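Linoleate 11-lipoxygenase (Gaeumannomyces graminis, PDB 5FX8) oxidises linoleic and alpha-linolenic acids with molecular oxygen at a manganese centre, giving 11S- and 13R-hydroperoxy fatty acids, the 11S product of linoleate being converted to the 13R product. Local coordinates at residues K152-N157 with V487-V492; R381-E386 with P393-Y398; Y398-R403 with A587-D592; G595-Q598 with F602-T605. All coordinates share one frame; numbering follows the deposited sequence.

Contact 1: K152-N157 with V487-V492; sequences KGMLSN and VKFSGV. With NAG (2-acetamido-2-deoxy-beta-D-glucopyranose), chain D.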
loop_
_atom_site.group_PDB
_atom_site.type_symbol
_atom_site.label_atom_id
_atom_site.label_comp_id
_atom_site.label_asym_id
_atom_site.label_seq_id
_atom_site.Cartn_x
_atom_site.Cartn_y
_atom_site.Cartn_z
ATOM N N LYS A 152 13.830 1.421 11.384
ATOM C CA LYS A 152 15.057 1.419 12.156
ATOM C C LYS A 152 14.944 2.467 13.236
ATOM O O LYS A 152 14.720 3.643 12.943
ATOM C CB LYS A 152 16.261 1.684 11.264
ATOM C CG LYS A 152 16.999 0.436 10.820
ATOM C CD LYS A 152 16.477 -0.120 9.516
ATOM C CE LYS A 152 17.505 -1.072 8.890
ATOM N NZ LYS A 152 17.101 -1.657 7.577
ATOM N N GLY A 153 15.040 2.011 14.484
ATOM C CA GLY A 153 15.004 2.852 15.644
ATOM C C GLY A 153 13.656 2.941 16.294
ATOM O O GLY A 153 13.552 3.495 17.387
ATOM N N MET A 154 12.617 2.417 15.660
ATOM C CA MET A 154 11.294 2.514 16.250
ATOM C C MET A 154 11.174 1.624 17.486
ATOM O O MET A 154 10.424 1.953 18.410
ATOM C CB MET A 154 10.245 2.167 15.184
ATOM C CG MET A 154 8.796 2.459 15.557
ATOM S SD MET A 154 8.468 4.219 15.760
ATOM C CE MET A 154 8.646 4.766 14.094
ATOM N N LEU A 155 11.930 0.526 17.549
ATOM C CA LEU A 155 11.897 -0.317 18.739
ATOM C C LEU A 155 12.952 0.078 19.766
ATOM O O LEU A 155 12.653 0.155 20.963
ATOM C CB LEU A 155 12.068 -1.777 18.350
ATOM C CG LEU A 155 10.865 -2.389 17.644
ATOM C CD1 LEU A 155 11.245 -3.720 17.088
ATOM C CD2 LEU A 155 9.734 -2.536 18.634
ATOM N N SER A 156 14.174 0.356 19.313
ATOM C CA SER A 156 15.259 0.707 20.221
ATOM C C SER A 156 14.948 1.953 21.023
ATOM O O SER A 156 15.356 2.067 22.182
ATOM C CB SER A 156 16.534 0.940 19.440
ATOM O OG SER A 156 16.637 -0.009 18.428
ATOM N N ASN A 157 14.283 2.923 20.407
ATOM C CA ASN A 157 14.161 4.253 20.979
ATOM C C ASN A 157 12.712 4.587 21.269
ATOM O O ASN A 157 12.326 5.751 21.257
ATOM C CB ASN A 157 14.782 5.292 20.052
ATOM C CG ASN A 157 16.166 4.907 19.605
ATOM O OD1 ASN A 157 16.837 4.140 20.278
ATOM N ND2 ASN A 157 16.603 5.437 18.461
ATOM N N VAL A 487 2.350 -0.599 8.990
ATOM C CA VAL A 487 3.187 -1.691 9.461
ATOM C C VAL A 487 4.610 -1.226 9.777
ATOM O O VAL A 487 5.233 -1.751 10.700
ATOM C CB VAL A 487 3.172 -2.865 8.453
ATOM C CG1 VAL A 487 4.021 -2.581 7.252
ATOM C CG2 VAL A 487 3.629 -4.153 9.106
ATOM N N LYS A 488 5.153 -0.244 9.049
ATOM C CA LYS A 488 6.533 0.197 9.297
ATOM C C LYS A 488 6.671 1.304 10.349
ATOM O O LYS A 488 7.683 1.349 11.043
ATOM C CB LYS A 488 7.182 0.666 7.993
ATOM C CG LYS A 488 7.402 -0.435 7.008
ATOM C CD LYS A 488 8.076 0.058 5.752
ATOM C CE LYS A 488 7.130 0.887 4.904
ATOM N NZ LYS A 488 7.626 1.388 3.564
ATOM N N PHE A 489 5.690 2.186 10.508
ATOM C CA PHE A 489 5.812 3.340 11.391
ATOM C C PHE A 489 4.592 3.561 12.290
ATOM O O PHE A 489 4.724 3.546 13.505
ATOM C CB PHE A 489 6.079 4.602 10.561
ATOM C CG PHE A 489 7.067 4.400 9.423
ATOM C CD1 PHE A 489 8.434 4.315 9.666
ATOM C CD2 PHE A 489 6.626 4.308 8.104
ATOM C CE1 PHE A 489 9.326 4.131 8.630
ATOM C CE2 PHE A 489 7.508 4.123 7.079
ATOM C CZ PHE A 489 8.869 4.039 7.345
ATOM N N SER A 490 3.402 3.751 11.713
ATOM C CA SER A 490 2.220 4.242 12.424
ATOM C C SER A 490 1.586 3.203 13.329
ATOM O O SER A 490 0.847 3.562 14.250
ATOM C CB SER A 490 1.137 4.657 11.450
ATOM O OG SER A 490 1.550 5.707 10.653
ATOM N N GLY A 491 1.741 1.925 13.000
ATOM C CA GLY A 491 1.141 0.882 13.780
ATOM C C GLY A 491 2.134 -0.137 14.281
ATOM O O GLY A 491 1.862 -1.327 14.262
ATOM N N VAL A 492 3.282 0.320 14.736
ATOM C CA VAL A 492 4.305 -0.547 15.286
ATOM C C VAL A 492 4.066 -0.656 16.779
ATOM O O VAL A 492 3.919 0.360 17.458
ATOM C CB VAL A 492 5.699 0.004 14.961
ATOM C CG1 VAL A 492 6.805 -0.811 15.613
ATOM C CG2 VAL A 492 5.860 0.004 13.497
HETATM C C1 NAG D . 17.912 5.209 17.900
HETATM C C2 NAG D . 19.024 5.859 18.752
HETATM C C3 NAG D . 20.400 5.618 18.135
HETATM C C4 NAG D . 20.594 4.152 17.780
HETATM C C5 NAG D . 19.425 3.683 16.935
HETATM C C6 NAG D . 19.525 2.235 16.536
HETATM C C7 NAG D . 18.455 7.849 20.072
HETATM C C8 NAG D . 18.275 9.333 20.046
HETATM N N2 NAG D . 18.794 7.283 18.913
HETATM O O3 NAG D . 21.397 6.021 19.067
HETATM O O4 NAG D . 21.806 3.976 17.055
HETATM O O5 NAG D . 18.214 3.841 17.683
HETATM O O6 NAG D . 19.020 1.392 17.555
HETATM O O7 NAG D . 18.288 7.195 21.087
#
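Met-154 lays its side chain across Val-492 and the end of the helix that carries Phe-489. Its CG lies 3.8 Å from CG1 of Val-492. The two side chains meet at a slant. With CG anti to the backbone N (chi1 -169°), the methionine heads for Val-492. Bends at chi2 and chi3 then fold the chain, and CE turns toward Phe-489. The methyl ends 4.1 Å from the carbonyl O of Phe-489 and 4.4 Å from its CB. It sits at the edge of the phenylalanine ring, near the ring plane. No hydrogen bond links the two segments, and the touching residues are buried. This is apolar packing between a surface loop and a helix end.

The far side of the same loop carries an N-linked glycan. ND2 of Asn-157 is bonded to C1 of the N-acetylglucosamine, and Pro-601 O accepts a hydrogen bond from the same ND2. OG of Ser-156 lies 2.9 Å from O6 of the sugar in a hydrogen bond. Gly-153 O takes the N-H of Asn-157 and closes the turn between them. Met-154 faces inward from a turn in which Asn-157 and Ser-156 bind the sugar.

Lys-488, next to Phe-489, forms a salt bridge with Glu-148. The side chain of Phe-489 is about 11 Å from that of the manganese ligand Asn-482. The loop belongs to the connection between helices 86-124 and 161-166. It meets Phe-489 in the last turn of helix 485-490 and Val-492 just beyond it. Helix 485-490 follows closely on helix 460-481, the carrier of the manganese ligand His-478.

Contact 2: R381-E386 with P393-Y398; sequences RGLIGE and PHFPFY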
loop_
_atom_site.group_PDB
_atom_site.type_symbol
_atom_site.label_atom_id
_atom_site.label_comp_id
_atom_site.label_asym_id
_atom_site.label_seq_id
_atom_site.Cartn_x
_atom_site.Cartn_y
_atom_site.Cartn_z
ATOM N N ARG A 381 -1.948 25.354 8.046
ATOM C CA ARG A 381 -1.678 24.911 9.406
ATOM C C ARG A 381 -0.474 25.581 10.053
ATOM O O ARG A 381 -0.119 25.204 11.167
ATOM C CB ARG A 381 -1.479 23.401 9.446
ATOM C CG ARG A 381 -2.749 22.668 9.121
ATOM C CD ARG A 381 -2.615 21.202 9.205
ATOM N NE ARG A 381 -1.887 20.642 8.091
ATOM C CZ ARG A 381 -1.037 19.648 8.220
ATOM N NH1 ARG A 381 -0.804 19.136 9.395
ATOM N NH2 ARG A 381 -0.430 19.166 7.179
ATOM N N GLY A 382 0.172 26.546 9.408
ATOM C CA GLY A 382 1.249 27.264 10.055
ATOM C C GLY A 382 2.564 26.526 10.206
ATOM O O GLY A 382 3.321 26.837 11.110
ATOM N N LEU A 383 2.881 25.587 9.324
ATOM C CA LEU A 383 4.075 24.766 9.463
ATOM C C LEU A 383 5.223 25.119 8.510
ATOM O O LEU A 383 6.242 24.433 8.542
ATOM C CB LEU A 383 3.704 23.297 9.277
ATOM C CG LEU A 383 2.576 22.775 10.166
ATOM C CD1 LEU A 383 2.377 21.331 9.979
ATOM C CD2 LEU A 383 2.875 23.001 11.600
ATOM N N ILE A 384 5.103 26.155 7.672
ATOM C CA ILE A 384 6.138 26.522 6.705
ATOM C C ILE A 384 6.652 27.922 7.007
ATOM O O ILE A 384 5.861 28.861 7.116
ATOM C CB ILE A 384 5.612 26.483 5.264
ATOM C CG1 ILE A 384 5.248 25.063 4.863
ATOM C CG2 ILE A 384 6.636 27.118 4.322
ATOM C CD1 ILE A 384 4.796 24.937 3.467
ATOM N N GLY A 385 7.979 28.070 7.095
ATOM C CA GLY A 385 8.614 29.356 7.369
ATOM C C GLY A 385 8.397 29.909 8.777
ATOM O O GLY A 385 8.062 29.210 9.706
ATOM N N GLU A 386 8.613 31.206 8.916
ATOM C CA GLU A 386 8.444 31.843 10.214
ATOM C C GLU A 386 7.060 32.472 10.236
ATOM O O GLU A 386 6.857 33.609 9.825
ATOM C CB GLU A 386 9.567 32.830 10.490
ATOM C CG GLU A 386 10.880 32.115 10.848
ATOM C CD GLU A 386 12.055 33.055 11.106
ATOM O OE1 GLU A 386 11.819 34.233 11.431
ATOM O OE2 GLU A 386 13.219 32.618 10.976
ATOM N N PRO A 393 12.913 23.469 12.806
ATOM C CA PRO A 393 14.212 23.053 12.265
ATOM C C PRO A 393 14.175 21.777 11.431
ATOM O O PRO A 393 15.055 21.591 10.588
ATOM C CB PRO A 393 15.082 22.901 13.525
ATOM C CG PRO A 393 14.166 22.917 14.663
ATOM C CD PRO A 393 12.960 23.676 14.259
ATOM N N HIS A 394 13.194 20.900 11.606
ATOM C CA HIS A 394 13.182 19.616 10.912
ATOM C C HIS A 394 11.748 19.216 10.633
ATOM O O HIS A 394 10.950 19.083 11.563
ATOM C CB HIS A 394 13.860 18.535 11.738
ATOM C CG HIS A 394 15.312 18.774 11.962
ATOM N ND1 HIS A 394 16.251 18.604 10.966
ATOM C CD2 HIS A 394 15.991 19.176 13.060
ATOM C CE1 HIS A 394 17.447 18.893 11.445
ATOM N NE2 HIS A 394 17.315 19.247 12.709
ATOM N N PHE A 395 11.430 19.027 9.362
ATOM C CA PHE A 395 10.101 18.615 8.917
ATOM C C PHE A 395 10.328 17.566 7.838
ATOM O O PHE A 395 10.274 17.856 6.639
ATOM C CB PHE A 395 9.303 19.818 8.417
ATOM C CG PHE A 395 7.828 19.578 8.272
ATOM C CD1 PHE A 395 7.295 18.306 8.323
ATOM C CD2 PHE A 395 6.980 20.638 8.051
ATOM C CE1 PHE A 395 5.977 18.108 8.167
ATOM C CE2 PHE A 395 5.643 20.440 7.902
ATOM C CZ PHE A 395 5.138 19.185 7.955
ATOM N N PRO A 396 10.631 16.329 8.238
ATOM C CA PRO A 396 11.062 15.334 7.247
ATOM C C PRO A 396 10.020 15.033 6.195
ATOM O O PRO A 396 10.374 14.838 5.028
ATOM C CB PRO A 396 11.381 14.114 8.114
ATOM C CG PRO A 396 11.711 14.657 9.379
ATOM C CD PRO A 396 10.846 15.841 9.603
ATOM N N PHE A 397 8.743 15.024 6.557
ATOM C CA PHE A 397 7.726 14.841 5.535
ATOM C C PHE A 397 7.775 15.955 4.506
ATOM O O PHE A 397 7.702 15.695 3.315
ATOM C CB PHE A 397 6.349 14.758 6.166
ATOM C CG PHE A 397 5.249 14.977 5.211
ATOM C CD1 PHE A 397 4.787 13.949 4.420
ATOM C CD2 PHE A 397 4.671 16.210 5.090
ATOM C CE1 PHE A 397 3.781 14.155 3.554
ATOM C CE2 PHE A 397 3.667 16.411 4.213
ATOM C CZ PHE A 397 3.222 15.384 3.449
ATOM N N TYR A 398 7.890 17.199 4.945
ATOM C CA TYR A 398 7.938 18.312 4.015
ATOM C C TYR A 398 9.160 18.224 3.109
ATOM O O TYR A 398 9.082 18.550 1.927
ATOM C CB TYR A 398 7.922 19.613 4.805
ATOM C CG TYR A 398 7.894 20.865 4.003
ATOM C CD1 TYR A 398 7.284 20.905 2.766
ATOM C CD2 TYR A 398 8.486 22.014 4.482
ATOM C CE1 TYR A 398 7.257 22.033 2.052
ATOM C CE2 TYR A 398 8.467 23.147 3.766
ATOM C CZ TYR A 398 7.853 23.156 2.553
ATOM O OH TYR A 398 7.833 24.298 1.811
#
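Leu-383 packs on Phe-395, and Ile-384 packs on Tyr-398, in a small buried apolar cluster where the loop after helix 374-380 folds back on the N-terminal end of helix 396-420. CB of Leu-383 lies 3.7 Å from CE2 of Phe-395, and its CD1 reaches CE2 and CZ of the same ring. The leucine and phenylalanine side chains cross at about a right angle. Ile-384 approaches the phenol end of Tyr-398, with CG1 3.9 Å from CE2 of that ring. Its CD1 lies 3.7 Å from the tyrosine CZ. Tyr-398 is directed there by a chi1 of -177°, which turns its ring away from the backbone N.

The next shell fixes both partners. CB of Tyr-398 lies over one face of the Phe-395 ring, offset toward the rim, and Leu-378 of helix 374-380 touches Ile-384, Phe-395 and Tyr-398. A Schellman motif with positive phi at Gly-382 ends helix 374-380 and turns the chain into the loop. Phe-395 is the N-cap residue of helix 396-420, and its N is hydrogen-bonded to OE2 of Glu-399. The tyrosine hydroxyl is hydrogen-bonded to Glu-375, and to Leu-235 N of the zonadhesin chain, which also packs on Ile-384. Arg-381 forms a salt bridge with Asp-377. Over one face of its guanidinium, toward the rim, CD1 of Leu-383 stands 3.9 Å above the plane.

Contact 3: Y398-R403 with A587-D592; sequences YEDAHR and AGRGFD. With NAG (2-acetamido-2-deoxy-beta-D-glucopyranose), chain D.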
loop_
_atom_site.group_PDB
_atom_site.type_symbol
_atom_site.label_atom_id
_atom_site.label_comp_id
_atom_site.label_asym_id
_atom_site.label_seq_id
_atom_site.Cartn_x
_atom_site.Cartn_y
_atom_site.Cartn_z
ATOM N N TYR A 398 7.890 17.199 4.945
ATOM C CA TYR A 398 7.938 18.312 4.015
ATOM C C TYR A 398 9.160 18.224 3.109
ATOM O O TYR A 398 9.082 18.550 1.927
ATOM C CB TYR A 398 7.922 19.613 4.805
ATOM C CG TYR A 398 7.894 20.865 4.003
ATOM C CD1 TYR A 398 7.284 20.905 2.766
ATOM C CD2 TYR A 398 8.486 22.014 4.482
ATOM C CE1 TYR A 398 7.257 22.033 2.052
ATOM C CE2 TYR A 398 8.467 23.147 3.766
ATOM C CZ TYR A 398 7.853 23.156 2.553
ATOM O OH TYR A 398 7.833 24.298 1.811
ATOM N N GLU A 399 10.297 17.775 3.624
ATOM C CA GLU A 399 11.497 17.777 2.798
ATOM C C GLU A 399 11.449 16.662 1.764
ATOM O O GLU A 399 11.692 16.889 0.572
ATOM C CB GLU A 399 12.736 17.660 3.691
ATOM C CG GLU A 399 12.927 18.829 4.670
ATOM C CD GLU A 399 13.489 18.425 6.053
ATOM O OE1 GLU A 399 14.052 17.315 6.215
ATOM O OE2 GLU A 399 13.385 19.245 6.994
ATOM N N ASP A 400 11.117 15.451 2.206
ATOM C CA ASP A 400 10.916 14.356 1.263
ATOM C C ASP A 400 9.809 14.665 0.262
ATOM O O ASP A 400 9.967 14.413 -0.937
ATOM C CB ASP A 400 10.635 13.070 2.030
ATOM C CG ASP A 400 11.892 12.467 2.581
ATOM O OD1 ASP A 400 12.942 12.993 2.200
ATOM O OD2 ASP A 400 11.875 11.490 3.360
ATOM N N ALA A 401 8.700 15.233 0.733
ATOM C CA ALA A 401 7.597 15.622 -0.137
ATOM C C ALA A 401 8.026 16.674 -1.149
ATOM O O ALA A 401 7.646 16.619 -2.321
ATOM C CB ALA A 401 6.417 16.146 0.689
ATOM N N HIS A 402 8.788 17.656 -0.708
ATOM C CA HIS A 402 9.243 18.692 -1.606
ATOM C C HIS A 402 10.114 18.113 -2.707
ATOM O O HIS A 402 9.958 18.475 -3.876
ATOM C CB HIS A 402 9.985 19.755 -0.819
ATOM C CG HIS A 402 10.679 20.744 -1.688
ATOM N ND1 HIS A 402 10.025 21.814 -2.261
ATOM C CD2 HIS A 402 11.961 20.804 -2.115
ATOM C CE1 HIS A 402 10.881 22.497 -2.997
ATOM N NE2 HIS A 402 12.059 21.903 -2.929
ATOM N N ARG A 403 11.008 17.183 -2.371
ATOM C CA ARG A 403 11.813 16.576 -3.427
ATOM C C ARG A 403 10.939 15.812 -4.416
ATOM O O ARG A 403 10.985 16.061 -5.631
ATOM C CB ARG A 403 12.888 15.669 -2.845
ATOM C CG ARG A 403 13.848 16.386 -1.990
ATOM C CD ARG A 403 14.871 15.436 -1.405
ATOM N NE ARG A 403 15.563 16.022 -0.254
ATOM C CZ ARG A 403 16.667 16.766 -0.317
ATOM N NH1 ARG A 403 17.234 17.036 -1.473
ATOM N NH2 ARG A 403 17.204 17.236 0.790
ATOM N N ALA A 587 16.759 5.407 0.615
ATOM C CA ALA A 587 17.244 4.100 1.050
ATOM C C ALA A 587 18.608 4.180 1.724
ATOM O O ALA A 587 18.948 3.314 2.537
ATOM C CB ALA A 587 17.319 3.130 -0.119
ATOM N N GLY A 588 19.411 5.177 1.405
ATOM C CA GLY A 588 20.657 5.205 2.128
ATOM C C GLY A 588 20.607 5.785 3.521
ATOM O O GLY A 588 21.659 5.950 4.136
ATOM N N ARG A 589 19.427 6.088 4.052
ATOM C CA ARG A 589 19.325 6.831 5.304
ATOM C C ARG A 589 19.777 6.008 6.501
ATOM O O ARG A 589 19.553 4.802 6.575
ATOM C CB ARG A 589 17.896 7.272 5.534
ATOM C CG ARG A 589 17.689 8.721 5.364
ATOM C CD ARG A 589 16.227 9.068 5.373
ATOM N NE ARG A 589 16.014 10.150 4.433
ATOM C CZ ARG A 589 14.856 10.568 3.967
ATOM N NH1 ARG A 589 13.712 10.004 4.332
ATOM N NH2 ARG A 589 14.854 11.564 3.114
ATOM N N GLY A 590 20.370 6.680 7.468
ATOM C CA GLY A 590 20.873 6.011 8.642
ATOM C C GLY A 590 21.101 7.065 9.691
ATOM O O GLY A 590 20.755 8.220 9.472
ATOM N N PHE A 591 21.687 6.701 10.813
ATOM C CA PHE A 591 21.762 7.609 11.939
ATOM C C PHE A 591 23.081 8.356 11.940
ATOM O O PHE A 591 24.109 7.804 11.562
ATOM C CB PHE A 591 21.607 6.837 13.240
ATOM C CG PHE A 591 20.280 6.198 13.402
ATOM C CD1 PHE A 591 19.196 6.939 13.819
ATOM C CD2 PHE A 591 20.115 4.849 13.161
ATOM C CE1 PHE A 591 17.981 6.352 13.985
ATOM C CE2 PHE A 591 18.900 4.254 13.329
ATOM C CZ PHE A 591 17.830 5.006 13.746
ATOM N N ASP A 592 23.048 9.611 12.381
ATOM C CA ASP A 592 24.259 10.409 12.490
ATOM C C ASP A 592 24.902 10.182 13.861
ATOM O O ASP A 592 24.613 9.199 14.552
ATOM C CB ASP A 592 23.959 11.885 12.212
ATOM C CG ASP A 592 22.986 12.505 13.199
ATOM O OD1 ASP A 592 22.841 11.987 14.310
ATOM O OD2 ASP A 592 22.357 13.534 12.874
HETATM C C1 NAG D . 17.912 5.209 17.900
HETATM C C2 NAG D . 19.024 5.859 18.752
HETATM C C3 NAG D . 20.400 5.618 18.135
HETATM C C4 NAG D . 20.594 4.152 17.780
HETATM C C5 NAG D . 19.425 3.683 16.935
HETATM C C6 NAG D . 19.525 2.235 16.536
HETATM C C7 NAG D . 18.455 7.849 20.072
HETATM C C8 NAG D . 18.275 9.333 20.046
HETATM N N2 NAG D . 18.794 7.283 18.913
HETATM O O3 NAG D . 21.397 6.021 19.067
HETATM O O4 NAG D . 21.806 3.976 17.055
HETATM O O5 NAG D . 18.214 3.841 17.683
HETATM O O6 NAG D . 19.020 1.392 17.555
HETATM O O7 NAG D . 18.288 7.195 21.087
#
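A two-pronged salt bridge between Asp-400 and Arg-589 pins the loop after helix 566-587 to the side of helix 396-420. The guanidinium meets the carboxylate end-on. NH2 of Arg-589 donates to OD1 of Asp-400 over 2.6 Å, with an N-H...O angle of 157°. NH1 of Arg-589 donates to OD2 of Asp-400 over the same 2.6 Å. Each oxygen uses its syn lone pair. The two planes are only 3° apart, so the paired groups lie almost flat in one sheet of atoms. The pair of bonds sets the rotation of both groups.

Asp-400 has CG anti to its carbonyl carbon (chi1 -79°), which leads the carboxylate off the helix toward the loop. Arg-589 comes from the opposite direction, its chain bent at chi3. The bridge joins a helix to the loop that leaves another helix. Helix 396-420 supplies the acid, and the arginine follows the C-terminal end of helix 566-587, where Gly-588 is the first residue to leave helical angles. Arg-403, one turn along helix 396-420, brings a like charge within 5.6 Å, measured from its NE to NH2 of Arg-589. Arg-403 itself forms a salt bridge with Glu-254 of the zonadhesin chain. NH1 of Arg-589 has a second acceptor, the carbonyl O of Trp-604, and Gln-598 touches both members of the pair.

Farther along the loop, Phe-591 offers one ring face to the N-acetylglucosamine on Asn-157. C5 of the sugar sits over that face, offset toward the rim, 3.7 Å from CE2 of Phe-591.

Contact 4: G595-Q598 with F602-T605; sequences GLSQ and FVWT. With NAG (2-acetamido-2-deoxy-beta-D-glucopyranose), chain D.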
loop_
_atom_site.group_PDB
_atom_site.type_symbol
_atom_site.label_atom_id
_atom_site.label_comp_id
_atom_site.label_asym_id
_atom_site.label_seq_id
_atom_site.Cartn_x
_atom_site.Cartn_y
_atom_site.Cartn_z
ATOM N N GLY A 595 22.650 9.873 16.949
ATOM C CA GLY A 595 21.544 8.930 16.936
ATOM C C GLY A 595 20.288 9.427 16.249
ATOM O O GLY A 595 19.201 8.923 16.522
ATOM N N LEU A 596 20.409 10.392 15.348
ATOM C CA LEU A 596 19.258 10.985 14.701
ATOM C C LEU A 596 19.310 10.778 13.198
ATOM O O LEU A 596 20.386 10.764 12.596
ATOM C CB LEU A 596 19.183 12.458 14.992
ATOM C CG LEU A 596 19.059 12.831 16.450
ATOM C CD1 LEU A 596 18.995 14.330 16.527
ATOM C CD2 LEU A 596 17.818 12.229 17.008
ATOM N N SER A 597 18.129 10.619 12.598
ATOM C CA SER A 597 17.966 10.608 11.145
ATOM C C SER A 597 16.910 11.630 10.779
ATOM O O SER A 597 15.761 11.506 11.214
ATOM C CB SER A 597 17.555 9.230 10.633
ATOM O OG SER A 597 17.215 9.307 9.267
ATOM N N GLN A 598 17.290 12.625 9.978
ATOM C CA GLN A 598 16.460 13.811 9.748
ATOM C C GLN A 598 15.998 14.416 11.059
ATOM O O GLN A 598 14.880 14.906 11.170
ATOM C CB GLN A 598 15.240 13.509 8.888
ATOM C CG GLN A 598 15.513 12.699 7.681
ATOM C CD GLN A 598 14.243 12.298 6.995
ATOM O OE1 GLN A 598 13.830 12.923 6.025
ATOM N NE2 GLN A 598 13.605 11.250 7.500
ATOM N N PHE A 602 14.401 7.694 14.644
ATOM C CA PHE A 602 14.091 6.566 13.779
ATOM C C PHE A 602 14.284 6.971 12.329
ATOM O O PHE A 602 14.255 8.148 11.980
ATOM C CB PHE A 602 12.668 6.016 13.998
ATOM C CG PHE A 602 11.563 6.946 13.586
ATOM C CD1 PHE A 602 11.145 7.977 14.427
ATOM C CD2 PHE A 602 10.903 6.756 12.393
ATOM C CE1 PHE A 602 10.120 8.818 14.066
ATOM C CE2 PHE A 602 9.885 7.582 12.035
ATOM C CZ PHE A 602 9.484 8.629 12.877
ATOM N N VAL A 603 14.488 5.963 11.492
ATOM C CA VAL A 603 14.668 6.150 10.063
ATOM C C VAL A 603 13.322 6.024 9.380
ATOM O O VAL A 603 12.657 4.995 9.490
ATOM C CB VAL A 603 15.653 5.129 9.492
ATOM C CG1 VAL A 603 15.732 5.307 8.041
ATOM C CG2 VAL A 603 16.997 5.306 10.116
ATOM N N TRP A 604 12.932 7.062 8.655
ATOM C CA TRP A 604 11.628 7.159 8.025
ATOM C C TRP A 604 11.830 7.170 6.515
ATOM O O TRP A 604 12.670 7.922 6.009
ATOM C CB TRP A 604 10.915 8.416 8.518
ATOM C CG TRP A 604 9.561 8.622 7.965
ATOM C CD1 TRP A 604 8.429 7.953 8.314
ATOM C CD2 TRP A 604 9.183 9.564 6.967
ATOM N NE1 TRP A 604 7.376 8.412 7.588
ATOM C CE2 TRP A 604 7.810 9.400 6.748
ATOM C CE3 TRP A 604 9.873 10.522 6.228
ATOM C CZ2 TRP A 604 7.107 10.166 5.820
ATOM C CZ3 TRP A 604 9.180 11.285 5.300
ATOM C CH2 TRP A 604 7.813 11.107 5.110
ATOM N N THR A 605 11.097 6.299 5.804
ATOM C CA THR A 605 11.331 6.074 4.386
ATOM C C THR A 605 10.043 5.934 3.605
ATOM O O THR A 605 10.024 5.283 2.564
ATOM C CB THR A 605 12.142 4.810 4.148
ATOM O OG1 THR A 605 11.415 3.692 4.656
ATOM C CG2 THR A 605 13.485 4.883 4.817
HETATM C C1 NAG D . 17.912 5.209 17.900
HETATM C C2 NAG D . 19.024 5.859 18.752
HETATM C C3 NAG D . 20.400 5.618 18.135
HETATM C C4 NAG D . 20.594 4.152 17.780
HETATM C C5 NAG D . 19.425 3.683 16.935
HETATM C C6 NAG D . 19.525 2.235 16.536
HETATM C C7 NAG D . 18.455 7.849 20.072
HETATM C C8 NAG D . 18.275 9.333 20.046
HETATM N N2 NAG D . 18.794 7.283 18.913
HETATM O O3 NAG D . 21.397 6.021 19.067
HETATM O O4 NAG D . 21.806 3.976 17.055
HETATM O O5 NAG D . 18.214 3.841 17.683
HETATM O O6 NAG D . 19.020 1.392 17.555
HETATM O O7 NAG D . 18.288 7.195 21.087
HETATM O O HOH W 1 14.430 9.581 9.106
#
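At Ser-597 a chi1 of 171° swings OG away from the backbone N and toward 602-605; the extended chain of Gln-598 carries its amide the same way. Between them and the backbone of that segment lies one water. The water is 2.8 Å from OG of Ser-597 in a hydrogen bond. It accepts from NE2 of Gln-598 and, over 3.0 Å, from the backbone N of Trp-604. It donates to the carbonyl O of Phe-602, 3.2 Å away. No direct hydrogen bond joins the two segments, so the water links them as it bridges two side chains to two backbone groups.

The direct contacts are few and loose. CB of Ser-597 touches Phe-602 O at 3.7 Å and CG2 of Val-603 at 4.0 Å. NE2 of Gln-598 comes to the edge of the Trp-604 indole, 4.0 Å from its CE3. The amide plane is only 20° from the indole plane, so the two flat groups are nearly coplanar.

At the other end of 595-598, Gly-595 O accepts a hydrogen bond of 2.9 Å from N2 of the N-acetylglucosamine on Asn-157. The bond is almost straight, at 176°. Phi is positive at Gly-595.

Both segments lie in the chain that follows helix 566-587. The backbone of Val-603 pairs with Lys-152, and Phe-602 touches Leu-163 of helix 161-166. Trp-604 packs on Phe-397 and Asp-400 of helix 396-420, and its ring meets that of Phe-489 on helix 485-490.

In the fold
From the N terminus, the 152-157 loop comes first. Contact 1 closes a very long loop when this turn meets 487-492. Contact 2 falls within that span and closes a short loop between helices 374-380 and 396-420. Contact 3 opens where contact 2 ends, at the shared Tyr-398, and reaches 587-592. It therefore crosses contact 1. Contact 4 is a short local loop further toward the C terminus, closed across three intervening residues and in series with the others. It touches contacts 1, 2 and 3. Together the four tie helices 396-420 and 485-490 to the glycan-bearing loop and the C-terminal chain.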